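Local coordinates for protein putative epimerase (Burkholderia cenocepacia, PDB 4LW8) that probably acts as an NAD(P)-dependent epimerase or dehydratase of nucleotide sugars, in the biosynthesis of the lipopolysaccharide O-antigen, at residues R127-V131 with D176-I180; Y188-G192 with W314-A318; L202-Y206 with L264-Y270. All blocks are in the same frame, centred on the assembly; numbering follows the deposited sequence.

Contact 1: residues R127-V131 with D176-I180; sequences RPSAV and DRLPI
Val131 N donates to Pro179 O at 2.9 Å, the one backbone hydrogen bond joining R127-V131 to D176-I180. In return Ile180 CA directs a C-H toward Val131 O at 3.4 Å. Val131, second residue of strand 130-134, and Ile180, first of strand 180-189, form a parallel bridge between neighbouring strands of the Rossmann-type sheet, and the helix 159-172 lies in the chain between them. Pro179 has no N-H to offer at this edge, and its compact ring makes van der Waals contact with two carbonyls, CG lying 3.2 Å from Ser129 O and close to Pro128 O. The apolar Leu178 CD2 rests 4.0 Å from Pro128 CD and also meets the CG methylene of Arg127; its branched end packs on Leu118 and Leu121 of helix 103-122. At the exposed margin Arg127 stretches from CG to NE (chi2 166°, chi3 -178°), and Arg177 CB lies over the rim of one face of its guanidinium. Water 1, in the plane of that group, accepts from Arg127 NH1 at 2.7 Å and donates to Arg177 O, while Arg127 NE is held by Ser122 O. Arg177 NE bonds to Asp176 OD1 from above the carboxylate plane, in a salt bridge.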
loop_
_atom_site.group_PDB
_atom_site.type_symbol
_atom_site.label_atom_id
_atom_site.label_comp_id
_atom_site.label_asym_id
_atom_site.label_seq_id
_atom_site.Cartn_x
_atom_site.Cartn_y
_atom_site.Cartn_z
ATOM N N ARG A 127 -24.976 9.576 -5.445
ATOM C CA ARG A 127 -23.771 8.780 -5.582
ATOM C C ARG A 127 -24.050 7.624 -6.531
ATOM O O ARG A 127 -25.182 7.160 -6.620
ATOM C CB ARG A 127 -23.299 8.287 -4.214
ATOM C CG ARG A 127 -22.642 9.388 -3.374
ATOM C CD ARG A 127 -22.508 8.958 -1.919
ATOM N NE ARG A 127 -21.930 10.001 -1.075
ATOM C CZ ARG A 127 -21.867 9.940 0.254
ATOM N NH1 ARG A 127 -22.359 8.884 0.892
ATOM N NH2 ARG A 127 -21.327 10.937 0.945
ATOM N N PRO A 128 -23.022 7.171 -7.265
ATOM C CA PRO A 128 -23.218 6.088 -8.241
ATOM C C PRO A 128 -23.697 4.788 -7.591
ATOM O O PRO A 128 -23.455 4.576 -6.405
ATOM C CB PRO A 128 -21.828 5.923 -8.879
ATOM C CG PRO A 128 -20.880 6.600 -7.948
ATOM C CD PRO A 128 -21.639 7.665 -7.229
ATOM N N SER A 129 -24.389 3.943 -8.351
ATOM C CA SER A 129 -24.871 2.654 -7.850
ATOM C C SER A 129 -23.754 1.606 -7.844
ATOM O O SER A 129 -23.843 0.582 -7.158
ATOM C CB SER A 129 -26.046 2.148 -8.696
ATOM O OG SER A 129 -27.089 3.100 -8.767
ATOM N N ALA A 130 -22.704 1.850 -8.627
ATOM C CA ALA A 130 -21.588 0.904 -8.707
ATOM C C ALA A 130 -20.301 1.595 -9.147
ATOM O O ALA A 130 -20.286 2.332 -10.142
ATOM C CB ALA A 130 -21.922 -0.228 -9.655
ATOM N N VAL A 131 -19.236 1.362 -8.386
ATOM C CA VAL A 131 -17.913 1.888 -8.685
ATOM C C VAL A 131 -16.935 0.719 -8.805
ATOM O O VAL A 131 -16.587 0.106 -7.821
ATOM C CB VAL A 131 -17.441 2.855 -7.589
ATOM C CG1 VAL A 131 -16.059 3.448 -7.921
ATOM C CG2 VAL A 131 -18.478 3.951 -7.370
ATOM N N ASP A 176 -17.980 3.152 3.236
ATOM C CA ASP A 176 -19.189 3.637 3.911
ATOM C C ASP A 176 -19.941 4.660 3.052
ATOM O O ASP A 176 -21.082 5.012 3.347
ATOM C CB ASP A 176 -18.839 4.251 5.277
ATOM C CG ASP A 176 -17.766 5.349 5.176
ATOM O OD1 ASP A 176 -16.956 5.320 4.213
ATOM O OD2 ASP A 176 -17.733 6.243 6.056
ATOM N N ARG A 177 -19.296 5.143 1.996
ATOM C CA ARG A 177 -19.875 6.205 1.176
ATOM C C ARG A 177 -20.189 5.756 -0.247
ATOM O O ARG A 177 -21.056 6.330 -0.900
ATOM C CB ARG A 177 -18.936 7.421 1.159
ATOM C CG ARG A 177 -19.077 8.297 2.424
ATOM C CD ARG A 177 -17.811 9.096 2.723
ATOM N NE ARG A 177 -16.717 8.252 3.205
ATOM C CZ ARG A 177 -15.527 8.710 3.590
ATOM N NH1 ARG A 177 -15.266 10.013 3.533
ATOM N NH2 ARG A 177 -14.596 7.867 4.025
ATOM N N LEU A 178 -19.509 4.713 -0.718
ATOM C CA LEU A 178 -19.641 4.289 -2.112
ATOM C C LEU A 178 -19.696 2.769 -2.244
ATOM O O LEU A 178 -19.018 2.060 -1.508
ATOM C CB LEU A 178 -18.475 4.837 -2.954
ATOM C CG LEU A 178 -18.277 6.352 -3.148
ATOM C CD1 LEU A 178 -16.897 6.611 -3.796
ATOM C CD2 LEU A 178 -19.371 6.932 -4.025
ATOM N N PRO A 179 -20.488 2.267 -3.206
ATOM C CA PRO A 179 -20.526 0.827 -3.502
ATOM C C PRO A 179 -19.359 0.418 -4.393
ATOM O O PRO A 179 -19.415 0.580 -5.612
ATOM C CB PRO A 179 -21.853 0.653 -4.223
ATOM C CG PRO A 179 -22.088 1.982 -4.892
ATOM C CD PRO A 179 -21.472 3.026 -4.001
ATOM N N ILE A 180 -18.315 -0.124 -3.779
ATOM C CA ILE A 180 -17.035 -0.299 -4.466
ATOM C C ILE A 180 -16.739 -1.767 -4.719
ATOM O O ILE A 180 -16.752 -2.578 -3.797
ATOM C CB ILE A 180 -15.872 0.328 -3.651
ATOM C CG1 ILE A 180 -16.058 1.846 -3.570
ATOM C CG2 ILE A 180 -14.486 -0.016 -4.279
ATOM C CD1 ILE A 180 -15.127 2.546 -2.577
HETATM O O HOH W 1 -23.805 6.668 0.215
#

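Contact 2: residues Y188-G192 with W314-A318; sequences YTGVG and WMVDA
Where strand 180-189 runs out into a loop, Val191 and Gly190 lie against helix 308-321 through Trp314, Met315 and Ala318. Val191 CG2 stands over the face of the Trp314 indole, 3.5 Å from the centroid of the five-membered ring and 16° off its normal, a CH-pi contact. With CG1 anti to the backbone N (chi1 169°), CG2 lies beside that nitrogen and also reaches Ala318 CB at 3.6 Å; a small beta-branched residue suits the notch between indole and alanine, one helical turn apart. Gly190 brings its CA to 3.4 Å from Trp314 CZ3; having no side chain, it lets the indole come this close, and its positive phi is one that glycine readily takes. In this Rossmann-type epimerase fold the contact ties the loop after a core strand to a helix much later in the sequence. Met315 runs along another side of the loop. SD of its flexible thioether lies 3.7 Å from Gly190 CA, and the bend at chi3 (63°) carries CE to within 3.4 Å of Thr189 OG1. That hydroxyl is hydrogen-bonded to Gln193 OE1. Arg228 makes a cation-pi contact with the indole, and Pro200 and Val203 pack on Met315.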
loop_
_atom_site.group_PDB
_atom_site.type_symbol
_atom_site.label_atom_id
_atom_site.label_comp_id
_atom_site.label_asym_id
_atom_site.label_seq_id
_atom_site.Cartn_x
_atom_site.Cartn_y
_atom_site.Cartn_z
ATOM N N TYR A 188 -4.292 -10.039 -19.898
ATOM C CA TYR A 188 -5.238 -10.047 -20.997
ATOM C C TYR A 188 -4.735 -9.189 -22.135
ATOM O O TYR A 188 -3.881 -8.309 -21.954
ATOM C CB TYR A 188 -6.628 -9.592 -20.534
ATOM C CG TYR A 188 -6.734 -8.153 -20.046
ATOM C CD1 TYR A 188 -7.098 -7.128 -20.918
ATOM C CD2 TYR A 188 -6.505 -7.825 -18.708
ATOM C CE1 TYR A 188 -7.222 -5.814 -20.478
ATOM C CE2 TYR A 188 -6.625 -6.518 -18.259
ATOM C CZ TYR A 188 -6.988 -5.514 -19.150
ATOM O OH TYR A 188 -7.118 -4.217 -18.706
ATOM N N THR A 189 -5.254 -9.464 -23.319
ATOM C CA THR A 189 -4.725 -8.839 -24.510
ATOM C C THR A 189 -5.800 -8.786 -25.583
ATOM O O THR A 189 -6.927 -9.236 -25.368
ATOM C CB THR A 189 -3.478 -9.587 -25.033
ATOM O OG1 THR A 189 -2.809 -8.776 -26.004
ATOM C CG2 THR A 189 -3.867 -10.928 -25.675
ATOM N N GLY A 190 -5.463 -8.206 -26.729
ATOM C CA GLY A 190 -6.428 -8.072 -27.803
ATOM C C GLY A 190 -5.983 -6.984 -28.749
ATOM O O GLY A 190 -4.919 -6.393 -28.548
ATOM N N VAL A 191 -6.790 -6.716 -29.771
ATOM C CA VAL A 191 -6.450 -5.707 -30.772
ATOM C C VAL A 191 -6.355 -4.320 -30.136
ATOM O O VAL A 191 -7.286 -3.878 -29.457
ATOM C CB VAL A 191 -7.488 -5.692 -31.923
ATOM C CG1 VAL A 191 -7.301 -4.470 -32.840
ATOM C CG2 VAL A 191 -7.405 -6.983 -32.720
ATOM N N GLY A 192 -5.219 -3.652 -30.350
ATOM C CA GLY A 192 -4.999 -2.312 -29.832
ATOM C C GLY A 192 -4.027 -2.215 -28.655
ATOM O O GLY A 192 -3.609 -1.120 -28.281
ATOM N N TRP A 314 -7.517 -13.115 -34.261
ATOM C CA TRP A 314 -8.132 -11.800 -34.281
ATOM C C TRP A 314 -7.058 -10.715 -34.363
ATOM O O TRP A 314 -7.129 -9.824 -35.211
ATOM C CB TRP A 314 -8.993 -11.638 -33.030
ATOM C CG TRP A 314 -9.602 -10.286 -32.794
ATOM C CD1 TRP A 314 -10.293 -9.519 -33.692
ATOM C CD2 TRP A 314 -9.645 -9.581 -31.550
ATOM N NE1 TRP A 314 -10.733 -8.364 -33.088
ATOM C CE2 TRP A 314 -10.355 -8.380 -31.773
ATOM C CE3 TRP A 314 -9.143 -9.842 -30.271
ATOM C CZ2 TRP A 314 -10.566 -7.440 -30.763
ATOM C CZ3 TRP A 314 -9.363 -8.909 -29.265
ATOM C CH2 TRP A 314 -10.061 -7.724 -29.518
ATOM N N MET A 315 -6.041 -10.825 -33.507
ATOM C CA MET A 315 -4.947 -9.848 -33.452
ATOM C C MET A 315 -4.044 -9.901 -34.699
ATOM O O MET A 315 -3.644 -8.858 -35.229
ATOM C CB MET A 315 -4.117 -10.067 -32.175
ATOM C CG MET A 315 -4.922 -9.830 -30.877
ATOM S SD MET A 315 -4.112 -10.439 -29.377
ATOM C CE MET A 315 -2.635 -9.427 -29.318
ATOM N N VAL A 316 -3.694 -11.106 -35.147
ATOM C CA VAL A 316 -2.872 -11.251 -36.346
ATOM C C VAL A 316 -3.591 -10.639 -37.551
ATOM O O VAL A 316 -3.005 -9.865 -38.302
ATOM C CB VAL A 316 -2.528 -12.725 -36.652
ATOM C CG1 VAL A 316 -1.947 -12.853 -38.070
ATOM C CG2 VAL A 316 -1.536 -13.273 -35.620
ATOM N N ASP A 317 -4.864 -10.979 -37.710
ATOM C CA ASP A 317 -5.660 -10.464 -38.821
ATOM C C ASP A 317 -5.721 -8.938 -38.798
ATOM O O ASP A 317 -5.613 -8.294 -39.833
ATOM C CB ASP A 317 -7.078 -11.042 -38.794
ATOM C CG ASP A 317 -7.117 -12.520 -39.144
ATOM O OD1 ASP A 317 -6.132 -13.030 -39.719
ATOM O OD2 ASP A 317 -8.152 -13.163 -38.869
ATOM N N ALA A 318 -5.900 -8.362 -37.616
ATOM C CA ALA A 318 -5.968 -6.911 -37.503
ATOM C C ALA A 318 -4.634 -6.286 -37.888
ATOM O O ALA A 318 -4.602 -5.249 -38.537
ATOM C CB ALA A 318 -6.373 -6.492 -36.095
#

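Contact 3: residues L202-Y206 with L264-Y270; sequences LVAHY and LSRIAGY
Tyr206 OH lies 2.7 Å from Ser265 OG in a hydrogen bond that either hydroxyl could donate, and it is also bonded to the backbone N of Ile272. Ser265 OG has a second partner in Leu261 O, one helical turn earlier. A tyrosine suits the site because its long side chain spans the gap between helices and still delivers a polar atom. Leu264 CB lies over one face of the Tyr206 ring, 3.7 Å from the centroid and 21° off the normal, in a CH-pi contact. At the ring's edge, near its plane, Tyr270 O approaches Tyr206 CE1 to 3.3 Å. Helices 198-207 and 257-268 run roughly parallel here, their local axes 10.8 Å apart at 31°. They lie outside the central sheet, probably in the region that forms the substrate-binding side in extended short-chain dehydrogenases/reductases. Ala268, with only a methyl, lets Tyr206 CD1 come within 3.4 Å of its CB. Beyond the helix end, Gly269 takes a positive phi, which glycine readily adopts. Tyr270 CG sits between its backbone N and carbonyl carbon, which brings the ring to Tyr206; the rings meet obliquely, centroids 5.1 Å apart and planes at 48°, while Tyr270 OH bonds to Ala210 O.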
loop_
_atom_site.group_PDB
_atom_site.type_symbol
_atom_site.label_atom_id
_atom_site.label_comp_id
_atom_site.label_asym_id
_atom_site.label_seq_id
_atom_site.Cartn_x
_atom_site.Cartn_y
_atom_site.Cartn_z
ATOM N N LEU A 202 4.693 -10.843 -29.844
ATOM C CA LEU A 202 4.673 -12.093 -30.603
ATOM C C LEU A 202 3.817 -11.949 -31.858
ATOM O O LEU A 202 4.240 -12.327 -32.954
ATOM C CB LEU A 202 4.141 -13.240 -29.745
ATOM C CG LEU A 202 5.119 -14.086 -28.926
ATOM C CD1 LEU A 202 6.160 -13.224 -28.260
ATOM C CD2 LEU A 202 4.353 -14.871 -27.878
ATOM N N VAL A 203 2.609 -11.411 -31.697
ATOM C CA VAL A 203 1.708 -11.206 -32.836
ATOM C C VAL A 203 2.344 -10.293 -33.893
ATOM O O VAL A 203 2.298 -10.591 -35.087
ATOM C CB VAL A 203 0.347 -10.624 -32.378
ATOM C CG1 VAL A 203 -0.458 -10.074 -33.565
ATOM C CG2 VAL A 203 -0.445 -11.680 -31.630
ATOM N N ALA A 204 2.951 -9.193 -33.450
ATOM C CA ALA A 204 3.589 -8.247 -34.367
ATOM C C ALA A 204 4.687 -8.928 -35.176
ATOM O O ALA A 204 4.812 -8.702 -36.381
ATOM C CB ALA A 204 4.153 -7.053 -33.611
ATOM N N HIS A 205 5.472 -9.775 -34.521
ATOM C CA HIS A 205 6.532 -10.484 -35.227
ATOM C C HIS A 205 5.956 -11.440 -36.268
ATOM O O HIS A 205 6.387 -11.436 -37.422
ATOM C CB HIS A 205 7.435 -11.261 -34.263
ATOM C CG HIS A 205 8.443 -10.412 -33.552
ATOM N ND1 HIS A 205 8.096 -9.439 -32.635
ATOM C CD2 HIS A 205 9.797 -10.380 -33.636
ATOM C CE1 HIS A 205 9.190 -8.864 -32.170
ATOM N NE2 HIS A 205 10.235 -9.408 -32.771
ATOM N N TYR A 206 4.986 -12.257 -35.871
ATOM C CA TYR A 206 4.424 -13.218 -36.810
ATOM C C TYR A 206 3.671 -12.522 -37.938
ATOM O O TYR A 206 3.695 -12.978 -39.083
ATOM C CB TYR A 206 3.493 -14.197 -36.096
ATOM C CG TYR A 206 4.152 -15.487 -35.656
ATOM C CD1 TYR A 206 4.378 -16.523 -36.564
ATOM C CD2 TYR A 206 4.525 -15.682 -34.334
ATOM C CE1 TYR A 206 4.968 -17.715 -36.164
ATOM C CE2 TYR A 206 5.118 -16.876 -33.921
ATOM C CZ TYR A 206 5.339 -17.884 -34.840
ATOM O OH TYR A 206 5.917 -19.061 -34.437
ATOM N N LEU A 264 0.471 -19.598 -32.965
ATOM C CA LEU A 264 0.771 -18.564 -33.935
ATOM C C LEU A 264 1.429 -19.167 -35.161
ATOM O O LEU A 264 1.188 -18.711 -36.281
ATOM C CB LEU A 264 1.652 -17.484 -33.309
ATOM C CG LEU A 264 0.929 -16.562 -32.317
ATOM C CD1 LEU A 264 1.933 -15.797 -31.466
ATOM C CD2 LEU A 264 0.009 -15.587 -33.060
ATOM N N SER A 265 2.243 -20.202 -34.951
ATOM C CA SER A 265 2.847 -20.927 -36.064
ATOM C C SER A 265 1.766 -21.515 -36.964
ATOM O O SER A 265 1.873 -21.458 -38.189
ATOM C CB SER A 265 3.777 -22.039 -35.564
ATOM O OG SER A 265 4.920 -21.496 -34.903
ATOM N N ARG A 266 0.724 -22.076 -36.352
ATOM C CA ARG A 266 -0.385 -22.659 -37.110
ATOM C C ARG A 266 -1.140 -21.570 -37.870
ATOM O O ARG A 266 -1.527 -21.760 -39.025
ATOM C CB ARG A 266 -1.340 -23.420 -36.183
ATOM N N ILE A 267 -1.304 -20.415 -37.225
ATOM C CA ILE A 267 -2.009 -19.284 -37.825
ATOM C C ILE A 267 -1.213 -18.656 -38.979
ATOM O O ILE A 267 -1.763 -18.371 -40.048
ATOM C CB ILE A 267 -2.309 -18.201 -36.774
ATOM C CG1 ILE A 267 -3.353 -18.703 -35.771
ATOM C CG2 ILE A 267 -2.804 -16.924 -37.435
ATOM C CD1 ILE A 267 -3.441 -17.865 -34.490
ATOM N N ALA A 268 0.080 -18.443 -38.757
ATOM C CA ALA A 268 0.933 -17.765 -39.731
ATOM C C ALA A 268 1.486 -18.710 -40.791
ATOM O O ALA A 268 1.897 -18.277 -41.862
ATOM C CB ALA A 268 2.073 -17.058 -39.019
ATOM N N GLY A 269 1.538 -19.996 -40.473
ATOM C CA GLY A 269 1.982 -20.986 -41.433
ATOM C C GLY A 269 3.490 -21.174 -41.461
ATOM O O GLY A 269 4.024 -21.681 -42.435
ATOM N N TYR A 270 4.178 -20.739 -40.409
ATOM C CA TYR A 270 5.609 -20.968 -40.290
ATOM C C TYR A 270 6.013 -20.910 -38.822
ATOM O O TYR A 270 5.275 -20.395 -37.986
ATOM C CB TYR A 270 6.407 -19.948 -41.114
ATOM C CG TYR A 270 6.601 -18.604 -40.445
ATOM C CD1 TYR A 270 5.617 -17.629 -40.509
ATOM C CD2 TYR A 270 7.783 -18.299 -39.773
ATOM C CE1 TYR A 270 5.789 -16.394 -39.910
ATOM C CE2 TYR A 270 7.964 -17.056 -39.162
ATOM C CZ TYR A 270 6.961 -16.111 -39.239
ATOM O OH TYR A 270 7.116 -14.876 -38.647
#

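In the fold
Contacts 1 and 2 involve the same central sheet and lie on opposite sides of the chain's centre, their own centres 33 Å apart. Strand 180-189 links them: contact 1 is at its beginning, beside strand 130-134, and contact 2 at its end. Helix 198-207 follows and leads into contact 3, whose centre is 12 Å from that of contact 2. Both segments of contact 3 come between those of contact 2 in sequence. The two touch where Val316 of helix 308-321 packs on Val203, Leu264 and Ile267. Contact 1 lies within the Rossmann-type sheet, contact 2 ties the end of a sheet strand to helix 308-321, and contact 3 joins helices 198-207 and 257-268, against which that helix also packs.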